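PDB 1L6R: hypothetical protein TA0175 from Thermoplasma acidophilum, which catalyses the magnesium-dependent dephosphorylation of 2-phosphoglycolate to glycolate and phosphate, and less efficiently releases phosphate from inorganic pyrophosphate. Local coordinates for residues F139-S144 against S178-P183; R111-G116 against R150-A155. The protein carries 1 engineered substitution. One frame throughout, in Å; residues are numbered along the deposited sequence.

Interaction 1 of 2, residues F139-S144 against S178-P183; sequences FYSGYS and SNNDMP. With CA (calcium ion), chain C.
Asn180 meets Tyr140 by pointing its side-chain amide at the backbone, not at the phenol. Its ND2 gives a hydrogen bond to Tyr140 O at 3.0 Å, clearly bent at the hydrogen (N-H...O 147°). The carbonyl receives it in its own plane on a lone pair, and the oxygen lies almost in the plane of the amide. That amide stands steeply to the Phe139 ring, the two planes 68° apart, and Phe139 CD2 rests against Asn180 CB at 4.0 Å. Asn180 CG sits between its own backbone N and carbonyl carbon, which carries the amide toward the strand, and the next torsion (chi2 27°) turns ND2 to Tyr140 O and OD1 to the metal. OD1 binds the calcium at 2.4 Å, while ND2 also donates to a water that is itself a ligand of the ion. Ser141 OG, on the same strand, is hydrogen-bonded at 2.9 Å to the second metal-bound water, so the strand end reaches the ion through solvent. Asp181 OD2 is another calcium ligand at 2.4 Å, and its anti lone pair takes the N-H of Ser178, which steadies the carboxylate. Asp177 and the nucleophile Asp11 complete the protein ligands. This is the metal site of a HAD phosphatase, here holding calcium where magnesium is the cofactor, with the hairpin end of the antiparallel sheet brought up against it. Calcium on OD1 would be expected to polarise the Asn180 amide and make its N-H a stronger donor, which may tighten its hold on Tyr140 O.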
loop_
_atom_site.group_PDB
_atom_site.type_symbol
_atom_site.label_atom_id
_atom_site.label_comp_id
_atom_site.label_asym_id
_atom_site.label_seq_id
_atom_site.Cartn_x
_atom_site.Cartn_y
_atom_site.Cartn_z
ATOM N N PHE A 139 12.176 -6.745 -6.478
ATOM C CA PHE A 139 12.864 -5.474 -6.262
ATOM C C PHE A 139 14.147 -5.791 -5.527
ATOM O O PHE A 139 14.332 -6.897 -5.014
ATOM C CB PHE A 139 12.036 -4.475 -5.444
ATOM C CG PHE A 139 11.583 -5.001 -4.117
ATOM C CD1 PHE A 139 10.359 -5.651 -4.007
ATOM C CD2 PHE A 139 12.383 -4.873 -2.983
ATOM C CE1 PHE A 139 9.926 -6.172 -2.792
ATOM C CE2 PHE A 139 11.961 -5.397 -1.752
ATOM C CZ PHE A 139 10.731 -6.045 -1.660
ATOM N N TYR A 140 15.042 -4.813 -5.485
ATOM C CA TYR A 140 16.319 -4.971 -4.823
ATOM C C TYR A 140 16.345 -4.259 -3.480
ATOM O O TYR A 140 15.776 -3.177 -3.326
ATOM C CB TYR A 140 17.443 -4.413 -5.720
ATOM C CG TYR A 140 18.834 -4.709 -5.217
ATOM C CD1 TYR A 140 19.448 -3.891 -4.265
ATOM C CD2 TYR A 140 19.514 -5.848 -5.649
ATOM C CE1 TYR A 140 20.696 -4.207 -3.754
ATOM C CE2 TYR A 140 20.763 -6.169 -5.144
ATOM C CZ TYR A 140 21.345 -5.345 -4.198
ATOM O OH TYR A 140 22.577 -5.665 -3.688
ATOM N N SER A 141 16.983 -4.893 -2.500
ATOM C CA SER A 141 17.154 -4.274 -1.192
ATOM C C SER A 141 18.311 -4.941 -0.473
ATOM O O SER A 141 18.406 -6.164 -0.424
ATOM C CB SER A 141 15.899 -4.401 -0.328
ATOM O OG SER A 141 16.070 -3.623 0.853
ATOM N N GLY A 142 19.210 -4.131 0.072
ATOM C CA GLY A 142 20.316 -4.684 0.819
ATOM C C GLY A 142 21.340 -5.432 0.001
ATOM O O GLY A 142 22.070 -4.841 -0.791
ATOM N N TYR A 143 21.362 -6.750 0.169
ATOM C CA TYR A 143 22.319 -7.617 -0.513
ATOM C C TYR A 143 21.844 -8.296 -1.775
ATOM O O TYR A 143 22.659 -8.873 -2.495
ATOM C CB TYR A 143 22.774 -8.733 0.430
ATOM C CG TYR A 143 23.729 -8.267 1.479
ATOM C CD1 TYR A 143 23.270 -7.633 2.632
ATOM C CD2 TYR A 143 25.101 -8.364 1.278
ATOM C CE1 TYR A 143 24.162 -7.095 3.555
ATOM C CE2 TYR A 143 26.001 -7.826 2.192
ATOM C CZ TYR A 143 25.522 -7.196 3.320
ATOM O OH TYR A 143 26.413 -6.656 4.216
ATOM N N SER A 144 20.554 -8.233 -2.063
ATOM C CA SER A 144 20.066 -8.989 -3.210
ATOM C C SER A 144 18.718 -8.523 -3.697
ATOM O O SER A 144 18.118 -7.592 -3.154
ATOM C CB SER A 144 19.896 -10.458 -2.785
ATOM O OG SER A 144 18.764 -10.599 -1.911
ATOM N N SER A 178 14.224 4.969 0.028
ATOM C CA SER A 178 14.027 4.796 -1.405
ATOM C C SER A 178 12.675 4.206 -1.769
ATOM O O SER A 178 11.801 4.056 -0.918
ATOM C CB SER A 178 15.146 3.901 -1.954
ATOM O OG SER A 178 15.123 2.643 -1.305
ATOM N N ASN A 179 12.512 3.859 -3.043
ATOM C CA ASN A 179 11.242 3.334 -3.515
ATOM C C ASN A 179 10.740 2.103 -2.784
ATOM O O ASN A 179 9.537 1.969 -2.576
ATOM C CB ASN A 179 11.311 3.056 -5.018
ATOM C CG ASN A 179 10.033 2.441 -5.548
ATOM O OD1 ASN A 179 9.941 1.222 -5.707
ATOM N ND2 ASN A 179 9.032 3.274 -5.798
ATOM N N ASN A 180 11.636 1.206 -2.380
ATOM C CA ASN A 180 11.180 0.014 -1.682
ATOM C C ASN A 180 10.628 0.330 -0.281
ATOM O O ASN A 180 10.196 -0.567 0.443
ATOM C CB ASN A 180 12.275 -1.084 -1.636
ATOM C CG ASN A 180 13.543 -0.642 -0.933
ATOM O OD1 ASN A 180 13.503 0.229 -0.076
ATOM N ND2 ASN A 180 14.674 -1.262 -1.279
ATOM N N ASP A 181 10.620 1.613 0.087
ATOM C CA ASP A 181 10.054 2.045 1.363
ATOM C C ASP A 181 8.765 2.823 1.164
ATOM O O ASP A 181 8.073 3.135 2.131
ATOM C CB ASP A 181 11.013 2.944 2.117
ATOM C CG ASP A 181 12.334 2.312 2.279
ATOM O OD1 ASP A 181 12.380 1.202 2.848
ATOM O OD2 ASP A 181 13.318 2.917 1.822
ATOM N N MET A 182 8.443 3.159 -0.078
ATOM C CA MET A 182 7.227 3.925 -0.314
ATOM C C MET A 182 5.983 3.256 0.278
ATOM O O MET A 182 5.072 3.948 0.714
ATOM C CB MET A 182 7.036 4.209 -1.809
ATOM C CG MET A 182 5.885 5.184 -2.095
ATOM S SD MET A 182 5.965 6.782 -1.215
ATOM C CE MET A 182 7.088 7.710 -2.296
ATOM N N PRO A 183 5.930 1.906 0.320
ATOM C CA PRO A 183 4.722 1.311 0.904
ATOM C C PRO A 183 4.442 1.799 2.323
ATOM O O PRO A 183 3.278 1.994 2.690
ATOM C CB PRO A 183 5.006 -0.184 0.842
ATOM C CG PRO A 183 5.761 -0.303 -0.448
ATOM C CD PRO A 183 6.737 0.878 -0.363
HETATM CA CA CA C . 14.984 1.231 1.475
HETATM O O HOH W 1 15.007 -1.335 2.190
HETATM O O HOH W 2 16.924 0.220 0.273
#

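Interaction 2 of 2, residues R111-G116 against R150-A155; sequences REASTG and RGEDKA
Where the chain leaves the three-stranded antiparallel sheet for helix 154-164 of the HAD core, Glu152 reaches across to Ala113, in the loop leading into strand 115-117. Glu152 is the centre of an inverse gamma turn, and its side chain runs straight out from there, with CG opposite the backbone N (chi1 -174°) and CD continuing the line (chi2 176°). The carboxylate turns both oxygens toward Ala113 O: OE2 lies 2.6 Å from it, and OE1 is 3.1 Å from the same oxygen. OE2 also touches the methyl of Ala113, at 3.3 Å from its CB, and Ser114 CB packs more loosely nearby. Asn149 ND2 donates a hydrogen bond to Glu152 OE1. Glu68 also holds the loop, accepting hydrogen bonds from Ser114 OG and from the backbone N-H of Ala113. On the far segment Asp153 takes the N-cap position, its OD1 accepting from the backbone N of Phe156, so helix 154-164 starts directly after this aspartate. With an alanine in place of Glu152, Ala113 O would probably lose its close polar neighbour, Asn149 ND2 its acceptor, and a gap would be likely to open beside the Ala113 methyl. Two oxygens this close, in a buried setting, suggest that the carboxyl group is protonated and donates to Ala113 O, which would imply a raised pKa for Glu152.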
loop_
_atom_site.group_PDB
_atom_site.type_symbol
_atom_site.label_atom_id
_atom_site.label_comp_id
_atom_site.label_asym_id
_atom_site.label_seq_id
_atom_site.Cartn_x
_atom_site.Cartn_y
_atom_site.Cartn_z
ATOM N N ARG A 111 15.577 -18.598 4.578
ATOM C CA ARG A 111 14.324 -17.910 4.248
ATOM C C ARG A 111 13.146 -18.840 4.412
ATOM O O ARG A 111 13.278 -20.058 4.243
ATOM C CB ARG A 111 14.332 -17.354 2.816
ATOM C CG ARG A 111 15.056 -16.018 2.714
ATOM C CD ARG A 111 14.811 -15.269 1.409
ATOM N NE ARG A 111 15.364 -13.924 1.575
ATOM C CZ ARG A 111 16.658 -13.625 1.507
ATOM N NH1 ARG A 111 17.567 -14.559 1.226
ATOM N NH2 ARG A 111 17.060 -12.403 1.837
ATOM N N GLU A 112 11.993 -18.262 4.729
ATOM C CA GLU A 112 10.786 -19.054 4.936
ATOM C C GLU A 112 9.549 -18.464 4.296
ATOM O O GLU A 112 8.550 -19.157 4.127
ATOM C CB GLU A 112 10.496 -19.186 6.434
ATOM C CG GLU A 112 11.621 -19.822 7.242
ATOM C CD GLU A 112 11.315 -19.921 8.731
ATOM O OE1 GLU A 112 10.158 -20.242 9.090
ATOM O OE2 GLU A 112 12.241 -19.690 9.544
ATOM N N ALA A 113 9.616 -17.194 3.914
ATOM C CA ALA A 113 8.438 -16.499 3.404
ATOM C C ALA A 113 8.575 -15.810 2.055
ATOM O O ALA A 113 7.648 -15.123 1.614
ATOM C CB ALA A 113 8.014 -15.467 4.451
ATOM N N SER A 114 9.723 -15.988 1.420
ATOM C CA SER A 114 10.020 -15.346 0.139
ATOM C C SER A 114 11.313 -15.962 -0.359
ATOM O O SER A 114 11.871 -16.843 0.294
ATOM C CB SER A 114 10.224 -13.845 0.344
ATOM O OG SER A 114 11.372 -13.618 1.140
ATOM N N THR A 115 11.803 -15.479 -1.501
ATOM C CA THR A 115 13.032 -16.005 -2.073
ATOM C C THR A 115 13.952 -14.888 -2.552
ATOM O O THR A 115 13.535 -14.015 -3.312
ATOM C CB THR A 115 12.696 -16.918 -3.266
ATOM O OG1 THR A 115 11.775 -17.924 -2.836
ATOM C CG2 THR A 115 13.938 -17.586 -3.824
ATOM N N GLY A 116 15.201 -14.918 -2.101
ATOM C CA GLY A 116 16.163 -13.922 -2.552
ATOM C C GLY A 116 16.848 -14.447 -3.810
ATOM O O GLY A 116 16.851 -15.649 -4.084
ATOM N N ARG A 150 2.782 -10.694 -3.538
ATOM C CA ARG A 150 2.188 -9.357 -3.608
ATOM C C ARG A 150 1.609 -8.982 -2.240
ATOM O O ARG A 150 0.856 -9.754 -1.647
ATOM C CB ARG A 150 1.074 -9.332 -4.663
ATOM C CG ARG A 150 0.243 -8.048 -4.701
ATOM C CD ARG A 150 0.979 -6.863 -5.301
ATOM N NE ARG A 150 1.297 -7.066 -6.712
ATOM C CZ ARG A 150 1.599 -6.085 -7.560
ATOM N NH1 ARG A 150 1.617 -4.826 -7.151
ATOM N NH2 ARG A 150 1.895 -6.373 -8.820
ATOM N N GLY A 151 1.976 -7.805 -1.740
ATOM C CA GLY A 151 1.479 -7.353 -0.452
ATOM C C GLY A 151 2.372 -7.675 0.736
ATOM O O GLY A 151 2.090 -7.263 1.863
ATOM N N GLU A 152 3.450 -8.410 0.491
ATOM C CA GLU A 152 4.392 -8.798 1.540
ATOM C C GLU A 152 5.448 -7.694 1.531
ATOM O O GLU A 152 6.508 -7.814 0.910
ATOM C CB GLU A 152 4.977 -10.164 1.178
ATOM C CG GLU A 152 5.868 -10.789 2.221
ATOM C CD GLU A 152 6.334 -12.180 1.816
ATOM O OE1 GLU A 152 6.065 -12.595 0.666
ATOM O OE2 GLU A 152 6.977 -12.860 2.648
ATOM N N ASP A 153 5.140 -6.613 2.235
ATOM C CA ASP A 153 6.004 -5.443 2.230
ATOM C C ASP A 153 6.054 -4.684 3.538
ATOM O O ASP A 153 5.484 -5.110 4.544
ATOM C CB ASP A 153 5.559 -4.490 1.111
ATOM C CG ASP A 153 4.108 -4.039 1.247
ATOM O OD1 ASP A 153 3.561 -4.042 2.367
ATOM O OD2 ASP A 153 3.508 -3.653 0.216
ATOM N N LYS A 154 6.715 -3.533 3.510
ATOM C CA LYS A 154 6.859 -2.739 4.717
ATOM C C LYS A 154 5.540 -2.190 5.246
ATOM O O LYS A 154 5.418 -1.953 6.444
ATOM C CB LYS A 154 7.878 -1.607 4.494
ATOM C CG LYS A 154 9.311 -2.108 4.235
ATOM C CD LYS A 154 10.343 -0.988 4.455
ATOM C CE LYS A 154 11.782 -1.456 4.205
ATOM N NZ LYS A 154 12.107 -1.610 2.747
ATOM N N ALA A 155 4.552 -1.995 4.370
ATOM C CA ALA A 155 3.247 -1.508 4.815
ATOM C C ALA A 155 2.585 -2.608 5.642
ATOM O O ALA A 155 1.968 -2.337 6.671
ATOM C CB ALA A 155 2.368 -1.140 3.617
#

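How the interactions relate
Interaction 2 is buried, whereas interaction 1 is partly open and built round a metal; their centres lie about 12 Å apart. Both reach the antiparallel sheet, interaction 1 through the end of strand 136-141 and interaction 2 through strand 115-117, the two outer strands within this chain. They join directly at Lys154, which probably binds substrate: its NZ forms a salt bridge with Asp181 OD1 at 2.8 Å, and Pro183 packs on Asp153 and Ala155. The chemistry follows the setting. In interaction 1 a direct amide-to-carbonyl hydrogen bond and a metal-bound water join the sheet to the calcium site, while a single carboxyl group spans interaction 2 without metal.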